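Local coordinates for protein choline dehydrogenase and related flavoproteins (Aspergillus oryzae, PDB 3Q9T) that oxidises formate as a flavoenzyme of the glucose-methanol-choline oxidoreductase family, using an 8-formyl-FAD cofactor, at residues T16-V21 with V558-E563; R130-H136 with G151-I157; D527-K531 with M568-E572. One frame throughout, in Å; residues are numbered along the deposited sequence.

Contact 1 (T16-V21 with V558-E563). With FAY ([(2R,3S,4R,5R)-5-(6-amino-9H-purin-9-yl)-3,4-dihydroxytetrahydrofuran-2-yl]methyl (2R,3S,4S)-5-(8-formyl-7-methyl-2,4-dioxo-3,4-dihydrobenzo[g]pteridin-10(2H)-yl)-2,3,4-trihydroxypentyl dihydrogen diphosphate), chain D.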
loop_
_atom_site.group_PDB
_atom_site.type_symbol
_atom_site.label_atom_id
_atom_site.label_comp_id
_atom_site.label_asym_id
_atom_site.label_seq_id
_atom_site.Cartn_x
_atom_site.Cartn_y
_atom_site.Cartn_z
ATOM N N THR A 16 15.867 -23.908 -3.679
ATOM C CA THR A 16 15.719 -24.558 -4.969
ATOM C C THR A 16 17.036 -24.860 -5.664
ATOM O O THR A 16 17.333 -26.015 -5.956
ATOM C CB THR A 16 14.868 -23.697 -5.891
ATOM O OG1 THR A 16 13.702 -23.285 -5.182
ATOM C CG2 THR A 16 14.474 -24.462 -7.146
ATOM N N ALA A 17 17.801 -23.818 -5.978
ATOM C CA ALA A 17 19.125 -24.012 -6.563
ATOM C C ALA A 17 20.105 -24.559 -5.513
ATOM O O ALA A 17 21.008 -25.359 -5.823
ATOM C CB ALA A 17 19.645 -22.703 -7.141
ATOM N N GLY A 18 19.919 -24.131 -4.268
ATOM C CA GLY A 18 20.815 -24.528 -3.191
ATOM C C GLY A 18 20.920 -26.042 -3.119
ATOM O O GLY A 18 21.985 -26.609 -3.318
ATOM N N ASN A 19 19.804 -26.708 -2.857
ATOM C CA ASN A 19 19.811 -28.166 -2.798
ATOM C C ASN A 19 20.268 -28.848 -4.079
ATOM O O ASN A 19 20.904 -29.894 -4.027
ATOM C CB ASN A 19 18.448 -28.691 -2.349
ATOM C CG ASN A 19 18.106 -28.247 -0.943
ATOM O OD1 ASN A 19 19.008 -27.948 -0.142
ATOM N ND2 ASN A 19 16.814 -28.199 -0.628
ATOM N N THR A 20 19.961 -28.254 -5.228
ATOM C CA THR A 20 20.409 -28.813 -6.494
ATOM C C THR A 20 21.927 -28.888 -6.523
ATOM O O THR A 20 22.509 -29.937 -6.843
ATOM C CB THR A 20 19.934 -27.962 -7.697
ATOM O OG1 THR A 20 18.505 -27.868 -7.681
ATOM C CG2 THR A 20 20.395 -28.586 -9.019
ATOM N N VAL A 21 22.571 -27.770 -6.189
ATOM C CA VAL A 21 24.027 -27.708 -6.193
ATOM C C VAL A 21 24.575 -28.697 -5.165
ATOM O O VAL A 21 25.473 -29.508 -5.464
ATOM C CB VAL A 21 24.558 -26.275 -5.919
ATOM C CG1 VAL A 21 26.076 -26.289 -5.672
ATOM C CG2 VAL A 21 24.209 -25.341 -7.078
ATOM N N VAL A 558 15.628 -21.940 -12.737
ATOM C CA VAL A 558 16.373 -21.875 -11.483
ATOM C C VAL A 558 17.096 -23.193 -11.183
ATOM O O VAL A 558 18.264 -23.200 -10.798
ATOM C CB VAL A 558 15.470 -21.452 -10.304
ATOM C CG1 VAL A 558 16.274 -21.391 -9.007
ATOM C CG2 VAL A 558 14.817 -20.108 -10.608
ATOM N N TYR A 559 16.399 -24.309 -11.344
ATOM C CA TYR A 559 17.057 -25.604 -11.271
ATOM C C TYR A 559 18.157 -25.668 -12.322
ATOM O O TYR A 559 19.256 -26.109 -12.038
ATOM C CB TYR A 559 16.070 -26.741 -11.498
ATOM C CG TYR A 559 15.237 -27.125 -10.292
ATOM C CD1 TYR A 559 15.768 -27.919 -9.283
ATOM C CD2 TYR A 559 13.905 -26.720 -10.180
ATOM C CE1 TYR A 559 15.004 -28.284 -8.180
ATOM C CE2 TYR A 559 13.125 -27.097 -9.082
ATOM C CZ TYR A 559 13.685 -27.876 -8.087
ATOM O OH TYR A 559 12.926 -28.258 -7.005
ATOM N N ALA A 560 17.874 -25.218 -13.539
ATOM C CA ALA A 560 18.918 -25.206 -14.578
ATOM C C ALA A 560 20.183 -24.496 -14.086
ATOM O O ALA A 560 21.306 -24.964 -14.323
ATOM C CB ALA A 560 18.416 -24.544 -15.851
ATOM N N VAL A 561 19.993 -23.352 -13.426
ATOM C CA VAL A 561 21.112 -22.575 -12.913
ATOM C C VAL A 561 21.941 -23.390 -11.907
ATOM O O VAL A 561 23.176 -23.392 -11.957
ATOM C CB VAL A 561 20.647 -21.247 -12.273
ATOM C CG1 VAL A 561 21.684 -20.751 -11.279
ATOM C CG2 VAL A 561 20.367 -20.187 -13.371
ATOM N N GLY A 562 21.248 -24.086 -11.012
ATOM C CA GLY A 562 21.897 -24.940 -10.041
ATOM C C GLY A 562 22.647 -26.098 -10.680
ATOM O O GLY A 562 23.739 -26.440 -10.234
ATOM N N GLU A 563 22.076 -26.697 -11.726
ATOM C CA GLU A 563 22.691 -27.856 -12.361
ATOM C C GLU A 563 23.981 -27.413 -13.040
ATOM O O GLU A 563 25.018 -28.065 -12.905
ATOM C CB GLU A 563 21.741 -28.515 -13.374
ATOM C CG GLU A 563 20.486 -29.140 -12.795
ATOM C CD GLU A 563 20.704 -30.514 -12.180
ATOM O OE1 GLU A 563 21.862 -30.901 -11.926
ATOM O OE2 GLU A 563 19.701 -31.223 -11.951
HETATM P P FAY D . 15.769 -19.966 -5.369
HETATM N N1 FAY D . 7.970 -20.919 -10.416
HETATM C C2 FAY D . 7.503 -21.890 -11.298
HETATM O O2 FAY D . 8.246 -22.348 -12.158
HETATM N N3 FAY D . 6.423 -22.669 -10.939
HETATM C C4 FAY D . 5.497 -22.151 -10.069
HETATM O O4 FAY D . 4.297 -22.399 -10.292
HETATM N N5 FAY D . 5.049 -20.634 -8.282
HETATM C C6 FAY D . 4.700 -19.588 -6.207
HETATM C C7 FAY D . 5.168 -18.933 -5.082
HETATM C C8 FAY D . 6.523 -18.593 -4.999
HETATM O O8 FAY D . 8.227 -17.944 -3.527
HETATM C C9 FAY D . 7.406 -19.029 -5.995
HETATM P PA FAY D . 14.662 -20.139 -2.771
HETATM C "C1'" FAY D . 9.276 -19.631 -8.181
HETATM C C10 FAY D . 7.190 -20.517 -9.357
HETATM N N10 FAY D . 7.766 -19.867 -8.261
HETATM N N1A FAY D . 19.608 -17.484 6.614
HETATM O O1A FAY D . 13.728 -19.230 -2.044
HETATM C C1B FAY D . 16.985 -19.699 2.641
HETATM O O1P FAY D . 16.708 -21.133 -5.181
HETATM C "C2'" FAY D . 10.028 -20.875 -7.655
HETATM O "O2'" FAY D . 9.324 -21.357 -6.568
HETATM C C2A FAY D . 19.454 -18.832 6.353
HETATM O O2A FAY D . 14.009 -21.369 -3.323
HETATM C C2B FAY D . 15.481 -19.719 2.431
HETATM O O2B FAY D . 14.766 -20.195 3.557
HETATM O O2P FAY D . 16.429 -18.858 -6.169
HETATM C "C3'" FAY D . 11.552 -20.847 -7.302
HETATM O "O3'" FAY D . 11.926 -21.577 -6.136
HETATM N N3A FAY D . 18.722 -19.256 5.255
HETATM C C3B FAY D . 15.357 -20.671 1.262
HETATM O O3B FAY D . 15.387 -21.989 1.751
HETATM O O3P FAY D . 15.392 -19.333 -3.936
HETATM C "C4'" FAY D . 12.170 -19.476 -7.186
HETATM O "O4'" FAY D . 11.778 -18.776 -8.363
HETATM C C4A FAY D . 18.160 -18.338 4.428
HETATM C C4B FAY D . 16.637 -20.460 0.490
HETATM O O4B FAY D . 17.521 -19.753 1.343
HETATM C C4X FAY D . 5.893 -21.057 -9.276
HETATM C "C5'" FAY D . 13.709 -19.574 -7.048
HETATM O "O5'" FAY D . 14.326 -20.377 -6.030
HETATM C C5A FAY D . 18.313 -16.976 4.670
HETATM C C5B FAY D . 16.387 -19.697 -0.796
HETATM O O5B FAY D . 15.823 -20.590 -1.725
HETATM C C5X FAY D . 5.546 -19.820 -7.287
HETATM C C6A FAY D . 19.039 -16.540 5.776
HETATM N N6A FAY D . 19.103 -15.233 6.065
HETATM N N7A FAY D . 17.662 -16.305 3.697
HETATM C C7M FAY D . 4.159 -18.442 -4.072
HETATM C C8A FAY D . 17.112 -17.193 2.842
HETATM C C8M FAY D . 7.066 -18.260 -3.662
HETATM C C9A FAY D . 6.929 -19.601 -7.172
HETATM N N9A FAY D . 17.406 -18.449 3.285
#
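Helices 16-21 and 558-563 run roughly parallel, their axes 8.0 Å apart and crossing at -33°, and they come nearest where Ala17 faces Gly562, with 4.5 Å between the CA atoms. Gly562, with no side chain, lies directly against Ala17 CB, Thr20 CG2 and Val21 CG2. Thr20 CG2 lies over the backbone of Gly562 and Glu563, and Val21 CG2 sits 3.4 Å from Gly562 O. Ala17 CB packs on Val558 CG1.

Thr16 works in two directions. Its methyl stands over one face of the Tyr559 ring as a CH-pi contact, CG2 being 3.7 Å from the ring centroid and displaced toward the CE2 and CZ rim. With OG1 beside the backbone N and anti to the carbonyl carbon (chi1 -48°), the methyl is turned to the ring while OG1 bridges the diphosphate and the ribityl chain: Thr16 OG1 donates to FAY O2A at 2.7 Å and accepts from the ribityl hydroxyl O3'. Thr16 N also reaches O2A. Ala17 N meets FAY O1P at 3.0 Å, nearly straight at 171°. Thr20 OG1 turns back to Thr16 O at 2.8 Å.

Amides at the start of a helix holding a pyrophosphate, with Gly18 closing a GxGxxG-type pattern, are consistent with the Rossmann dinucleotide-binding motif. Val558 CG1 adds an apolar wall beside FAY O5'. Outside the pair, Glu563 reaches Arg24 and Ser132, and Asn19 bonds Ser211. Helix 16-25 follows strand 9-12 of the parallel sheet, and helix 122-131 touches helix 555-572 through Leu129 on Ala560 and Tyr128 on Glu563.

Contact 2 (R130-H136 with G151-I157)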
loop_
_atom_site.group_PDB
_atom_site.type_symbol
_atom_site.label_atom_id
_atom_site.label_comp_id
_atom_site.label_asym_id
_atom_site.label_seq_id
_atom_site.Cartn_x
_atom_site.Cartn_y
_atom_site.Cartn_z
ATOM N N ARG A 130 16.903 -29.813 -18.300
ATOM C CA ARG A 130 16.278 -31.124 -18.231
ATOM C C ARG A 130 16.897 -32.033 -17.168
ATOM O O ARG A 130 16.265 -32.983 -16.702
ATOM C CB ARG A 130 16.322 -31.761 -19.613
ATOM C CG ARG A 130 15.563 -30.916 -20.626
ATOM C CD ARG A 130 15.728 -31.391 -22.062
ATOM N NE ARG A 130 14.927 -30.564 -22.959
ATOM C CZ ARG A 130 14.815 -30.772 -24.264
ATOM N NH1 ARG A 130 15.458 -31.796 -24.835
ATOM N NH2 ARG A 130 14.056 -29.960 -24.991
ATOM N N LYS A 131 18.117 -31.721 -16.751
ATOM C CA LYS A 131 18.853 -32.629 -15.876
ATOM C C LYS A 131 18.156 -32.978 -14.553
ATOM O O LYS A 131 18.228 -34.123 -14.100
ATOM C CB LYS A 131 20.263 -32.092 -15.609
ATOM C CG LYS A 131 21.235 -33.151 -15.088
ATOM C CD LYS A 131 22.652 -32.598 -14.963
ATOM C CE LYS A 131 23.611 -33.608 -14.346
ATOM N NZ LYS A 131 24.984 -33.040 -14.296
ATOM N N SER A 132 17.498 -32.002 -13.928
ATOM C CA SER A 132 16.930 -32.199 -12.596
ATOM C C SER A 132 15.737 -33.161 -12.561
ATOM O O SER A 132 15.415 -33.735 -11.524
ATOM C CB SER A 132 16.485 -30.852 -12.004
ATOM O OG SER A 132 17.490 -29.866 -12.150
ATOM N N ALA A 133 15.065 -33.305 -13.698
ATOM C CA ALA A 133 13.761 -33.948 -13.747
ATOM C C ALA A 133 13.822 -35.387 -14.257
ATOM O O ALA A 133 14.626 -35.716 -15.137
ATOM C CB ALA A 133 12.806 -33.121 -14.640
ATOM N N THR A 134 12.953 -36.228 -13.699
ATOM C CA THR A 134 12.580 -37.471 -14.344
ATOM C C THR A 134 11.122 -37.365 -14.772
ATOM O O THR A 134 10.218 -37.320 -13.927
ATOM C CB THR A 134 12.749 -38.684 -13.431
ATOM O OG1 THR A 134 14.140 -38.874 -13.133
ATOM C CG2 THR A 134 12.219 -39.939 -14.124
ATOM N N TYR A 135 10.903 -37.309 -16.084
ATOM C CA TYR A 135 9.557 -37.241 -16.675
ATOM C C TYR A 135 8.776 -38.551 -16.576
ATOM O O TYR A 135 9.315 -39.632 -16.870
ATOM C CB TYR A 135 9.690 -36.860 -18.158
ATOM C CG TYR A 135 8.406 -36.756 -18.953
ATOM C CD1 TYR A 135 7.600 -35.617 -18.869
ATOM C CD2 TYR A 135 8.020 -37.773 -19.833
ATOM C CE1 TYR A 135 6.420 -35.500 -19.622
ATOM C CE2 TYR A 135 6.840 -37.670 -20.595
ATOM C CZ TYR A 135 6.047 -36.526 -20.485
ATOM O OH TYR A 135 4.886 -36.401 -21.226
ATOM N N HIS A 136 7.501 -38.440 -16.197
ATOM C CA HIS A 136 6.534 -39.544 -16.282
ATOM C C HIS A 136 5.298 -39.185 -17.123
ATOM O O HIS A 136 4.861 -38.035 -17.139
ATOM C CB HIS A 136 6.045 -39.951 -14.899
ATOM C CG HIS A 136 7.138 -40.260 -13.933
ATOM N ND1 HIS A 136 7.566 -41.544 -13.683
ATOM C CD2 HIS A 136 7.880 -39.453 -13.136
ATOM C CE1 HIS A 136 8.531 -41.517 -12.782
ATOM N NE2 HIS A 136 8.742 -40.261 -12.435
ATOM N N GLY A 151 15.730 -35.658 -17.799
ATOM C CA GLY A 151 17.062 -36.214 -17.990
ATOM C C GLY A 151 17.454 -37.279 -16.966
ATOM O O GLY A 151 18.571 -37.796 -17.013
ATOM N N GLY A 152 16.549 -37.615 -16.047
ATOM C CA GLY A 152 16.849 -38.605 -15.024
ATOM C C GLY A 152 17.059 -38.079 -13.608
ATOM O O GLY A 152 17.443 -38.838 -12.717
ATOM N N GLY A 153 16.793 -36.792 -13.390
ATOM C CA GLY A 153 17.028 -36.179 -12.097
ATOM C C GLY A 153 16.038 -36.578 -11.013
ATOM O O GLY A 153 15.022 -37.209 -11.293
ATOM N N PRO A 154 16.317 -36.180 -9.760
ATOM C CA PRO A 154 15.532 -36.634 -8.614
ATOM C C PRO A 154 14.251 -35.821 -8.399
ATOM O O PRO A 154 13.621 -35.983 -7.360
ATOM C CB PRO A 154 16.493 -36.422 -7.448
ATOM C CG PRO A 154 17.235 -35.153 -7.853
ATOM C CD PRO A 154 17.380 -35.235 -9.364
ATOM N N ILE A 155 13.867 -34.981 -9.357
ATOM C CA ILE A 155 12.595 -34.265 -9.257
ATOM C C ILE A 155 11.553 -34.805 -10.224
ATOM O O ILE A 155 11.582 -34.477 -11.414
ATOM C CB ILE A 155 12.778 -32.760 -9.494
ATOM C CG1 ILE A 155 13.626 -32.175 -8.367
ATOM C CG2 ILE A 155 11.424 -32.053 -9.562
ATOM C CD1 ILE A 155 14.711 -31.370 -8.874
ATOM N N PRO A 156 10.632 -35.646 -9.712
ATOM C CA PRO A 156 9.610 -36.253 -10.564
ATOM C C PRO A 156 8.658 -35.194 -11.126
ATOM O O PRO A 156 8.131 -34.366 -10.382
ATOM C CB PRO A 156 8.873 -37.198 -9.609
ATOM C CG PRO A 156 9.829 -37.384 -8.435
ATOM C CD PRO A 156 10.501 -36.078 -8.309
ATOM N N ILE A 157 8.480 -35.209 -12.442
ATOM C CA ILE A 157 7.597 -34.273 -13.120
ATOM C C ILE A 157 6.684 -35.034 -14.058
ATOM O O ILE A 157 7.037 -36.104 -14.589
ATOM C CB ILE A 157 8.376 -33.270 -14.000
ATOM C CG1 ILE A 157 8.911 -33.978 -15.253
ATOM C CG2 ILE A 157 9.478 -32.589 -13.200
ATOM C CD1 ILE A 157 9.300 -33.045 -16.374
#
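Ala133, Thr134 and Tyr135 pair in parallel with Ile155, Pro156 and Ile157, and the backbone bonds form a regular ladder. Ile155 N donates to Ser132 O, Thr134 N to Ile155 O, Ile157 N to Thr134 O at 3.1 Å and 172°, and His136 N to Ile157 O. Pro156, which lacks an amide hydrogen, takes part through its CA, directed at Thr134 O.

Ahead of the ladder, the glycine run 151-153 curls around the end of helix 122-131. Arg130 O accepts Gly151 N at 2.9 Å and Ala133 N from opposite faces of its carbonyl plane, while Ala133 O receives Gly152 N and, weakly, Gly153 N. Gly153 CA lies close against Lys131 O and makes a CA-H...O contact with Ser132 O at 3.0 Å. Thr134 OG1, anti to its own carbonyl carbon (chi1 -66°), gives a short 2.6 Å bond to Gly153 O.

Apolar contacts lie on the Ala133, Tyr135 and Ile157 face. Ile157 CG2 meets Ala133 CB at 3.7 Å, and Ile157 CD1 meets the edge of the Tyr135 ring in its plane, 4.0 Å from Tyr135 CD1. Ile155 CD1 packs on Ser132 CB.

Strand 133-136 joins the large mixed sheet by pairing with strand 155-159, which in turn pairs antiparallel with strand 195-204; Tyr204 of that strand stacks on His136. Ser132 and Ile155 rest on Tyr559 of helix 555-572.

Contact 3 (D527-K531 with M568-E572)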
loop_
_atom_site.group_PDB
_atom_site.type_symbol
_atom_site.label_atom_id
_atom_site.label_comp_id
_atom_site.label_asym_id
_atom_site.label_seq_id
_atom_site.Cartn_x
_atom_site.Cartn_y
_atom_site.Cartn_z
ATOM N N ASP A 527 30.475 -13.713 -12.475
ATOM C CA ASP A 527 30.977 -13.980 -13.816
ATOM C C ASP A 527 30.293 -15.198 -14.443
ATOM O O ASP A 527 29.404 -15.808 -13.832
ATOM C CB ASP A 527 32.519 -14.109 -13.824
ATOM C CG ASP A 527 33.024 -15.364 -13.114
ATOM O OD1 ASP A 527 32.220 -16.273 -12.805
ATOM O OD2 ASP A 527 34.244 -15.446 -12.876
ATOM N N PRO A 528 30.701 -15.561 -15.671
ATOM C CA PRO A 528 30.026 -16.697 -16.304
ATOM C C PRO A 528 30.145 -18.024 -15.549
ATOM O O PRO A 528 29.346 -18.920 -15.805
ATOM C CB PRO A 528 30.699 -16.776 -17.678
ATOM C CG PRO A 528 31.037 -15.358 -17.982
ATOM C CD PRO A 528 31.504 -14.795 -16.639
ATOM N N LYS A 529 31.111 -18.162 -14.646
ATOM C CA LYS A 529 31.198 -19.375 -13.845
ATOM C C LYS A 529 30.504 -19.158 -12.508
ATOM O O LYS A 529 30.693 -19.921 -11.566
ATOM C CB LYS A 529 32.650 -19.802 -13.645
ATOM C CG LYS A 529 33.445 -19.892 -14.956
ATOM C CD LYS A 529 32.803 -20.846 -15.960
ATOM C CE LYS A 529 33.637 -20.928 -17.225
ATOM N NZ LYS A 529 33.111 -21.984 -18.118
ATOM N N LEU A 530 29.712 -18.090 -12.443
ATOM C CA LEU A 530 28.887 -17.799 -11.282
ATOM C C LEU A 530 29.746 -17.470 -10.073
ATOM O O LEU A 530 29.276 -17.533 -8.941
ATOM C CB LEU A 530 27.935 -18.963 -10.972
ATOM C CG LEU A 530 26.901 -19.252 -12.063
ATOM C CD1 LEU A 530 25.979 -20.370 -11.626
ATOM C CD2 LEU A 530 26.102 -17.983 -12.402
ATOM N N LYS A 531 31.000 -17.110 -10.322
ATOM C CA LYS A 531 31.882 -16.618 -9.260
ATOM C C LYS A 531 31.644 -15.131 -9.012
ATOM O O LYS A 531 31.539 -14.352 -9.965
ATOM C CB LYS A 531 33.352 -16.836 -9.625
ATOM C CG LYS A 531 33.744 -18.295 -9.752
ATOM C CD LYS A 531 35.184 -18.414 -10.188
ATOM C CE LYS A 531 35.633 -19.845 -10.162
ATOM N NZ LYS A 531 37.108 -19.888 -10.165
ATOM N N MET A 568 30.004 -26.705 -13.373
ATOM C CA MET A 568 31.166 -25.805 -13.450
ATOM C C MET A 568 32.113 -25.931 -12.243
ATOM O O MET A 568 33.335 -25.819 -12.395
ATOM C CB MET A 568 30.725 -24.359 -13.667
ATOM C CG MET A 568 29.903 -24.154 -14.964
ATOM S SD MET A 568 29.632 -22.414 -15.384
ATOM C CE MET A 568 28.591 -21.927 -13.999
ATOM N N ILE A 569 31.556 -26.182 -11.057
ATOM C CA ILE A 569 32.380 -26.406 -9.867
ATOM C C ILE A 569 33.154 -27.729 -10.000
ATOM O O ILE A 569 34.341 -27.800 -9.686
ATOM C CB ILE A 569 31.541 -26.394 -8.573
ATOM C CG1 ILE A 569 31.073 -24.972 -8.259
ATOM C CG2 ILE A 569 32.340 -26.936 -7.380
ATOM C CD1 ILE A 569 30.077 -24.909 -7.124
ATOM N N LYS A 570 32.485 -28.767 -10.485
ATOM C CA LYS A 570 33.131 -30.067 -10.659
ATOM C C LYS A 570 34.271 -29.986 -11.658
ATOM O O LYS A 570 35.304 -30.622 -11.469
ATOM C CB LYS A 570 32.135 -31.129 -11.107
ATOM C CG LYS A 570 31.139 -31.545 -10.033
ATOM C CD LYS A 570 30.284 -32.724 -10.505
ATOM C CE LYS A 570 29.168 -33.022 -9.516
ATOM N NZ LYS A 570 28.270 -34.106 -10.003
ATOM N N ALA A 571 34.078 -29.207 -12.719
ATOM C CA ALA A 571 35.100 -29.074 -13.743
ATOM C C ALA A 571 36.339 -28.414 -13.163
ATOM O O ALA A 571 37.465 -28.677 -13.593
ATOM C CB ALA A 571 34.577 -28.280 -14.930
ATOM N N GLU A 572 36.128 -27.548 -12.182
ATOM C CA GLU A 572 37.233 -26.844 -11.565
ATOM C C GLU A 572 38.032 -27.726 -10.610
ATOM O O GLU A 572 39.255 -27.659 -10.591
ATOM C CB GLU A 572 36.736 -25.604 -10.839
ATOM C CG GLU A 572 37.820 -24.927 -10.040
ATOM C CD GLU A 572 37.629 -23.439 -10.000
ATOM O OE1 GLU A 572 38.141 -22.799 -9.060
ATOM O OE2 GLU A 572 36.967 -22.917 -10.921
#
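Met568 carries the apolar half of this contact, and Lys531 with Glu572 the charged half. The thioether of Met568 comes against the turn at its tip: SD lies 3.6 Å from Lys529 CD and 3.5 Å from Pro528 O, and CE meets Leu530 CG at 3.7 Å and also touches Lys529 CA. The side chain leaves the helix extended and then bends at its last torsion (chi3 -66°), which tucks the methyl in between Pro528 O and Leu530. Both Lys529 and Leu530 cross it at about a right angle.

One helical turn further on, Lys531 and Glu572 approach from opposite directions. Lys531 is extended beyond CG, and its NZ reaches the carboxylate in a salt bridge, 3.1 Å from Glu572 OE2 on the syn lone pair and more weakly 3.3 Å from OE1. The ammonium thus spans both oxygens. Glu572 is exposed, which would probably temper the strength of this pair.

The shape of the turn sets these side chains in place. Residues 527-530 form a type I beta turn closed by Leu530 N to Asp527 O at 2.7 Å, and Asp527 N binds Lys531 O. Asp527 OD1 folds back over the turn, taking Lys531 N at 2.9 Å from above the carboxylate plane and Lys529 N weakly. Leu530 has positive phi and psi (66° and 19°), and its CB is directed toward the helix.

Beyond this shell, Lys529 NZ forms a salt bridge with Glu119, and Pro528 O accepts from Trp120. Leu530 is backbone-bonded to Val540 of strand 538-540, and Lys529 O accepts from Arg539. The turn therefore ties the end of helix 555-572 to this outermost strand of the parallel sheet, while Ile569 packs on strand 261-264 and on Leu25 of helix 16-25.

Overall arrangement
Helix 555-572 links the three contacts. Its front half pairs with helix 16-25 in contact 1, its last turn meets the 527-531 turn in contact 3, and contact 2 leans on it from the side of helix 122-131. Contact 1 is centred about 13 Å from each of the others, whereas contacts 2 and 3 are about 23 Å apart between centres and do not touch. Contact 2 touches contact 1 directly, and along the chain both its segments fall between those of contact 1. Contact 2 closes before contact 3 opens, and contacts 1 and 3 interleave. The C-terminal helix thereby connects the flavin-binding parallel sheet with the large mixed sheet.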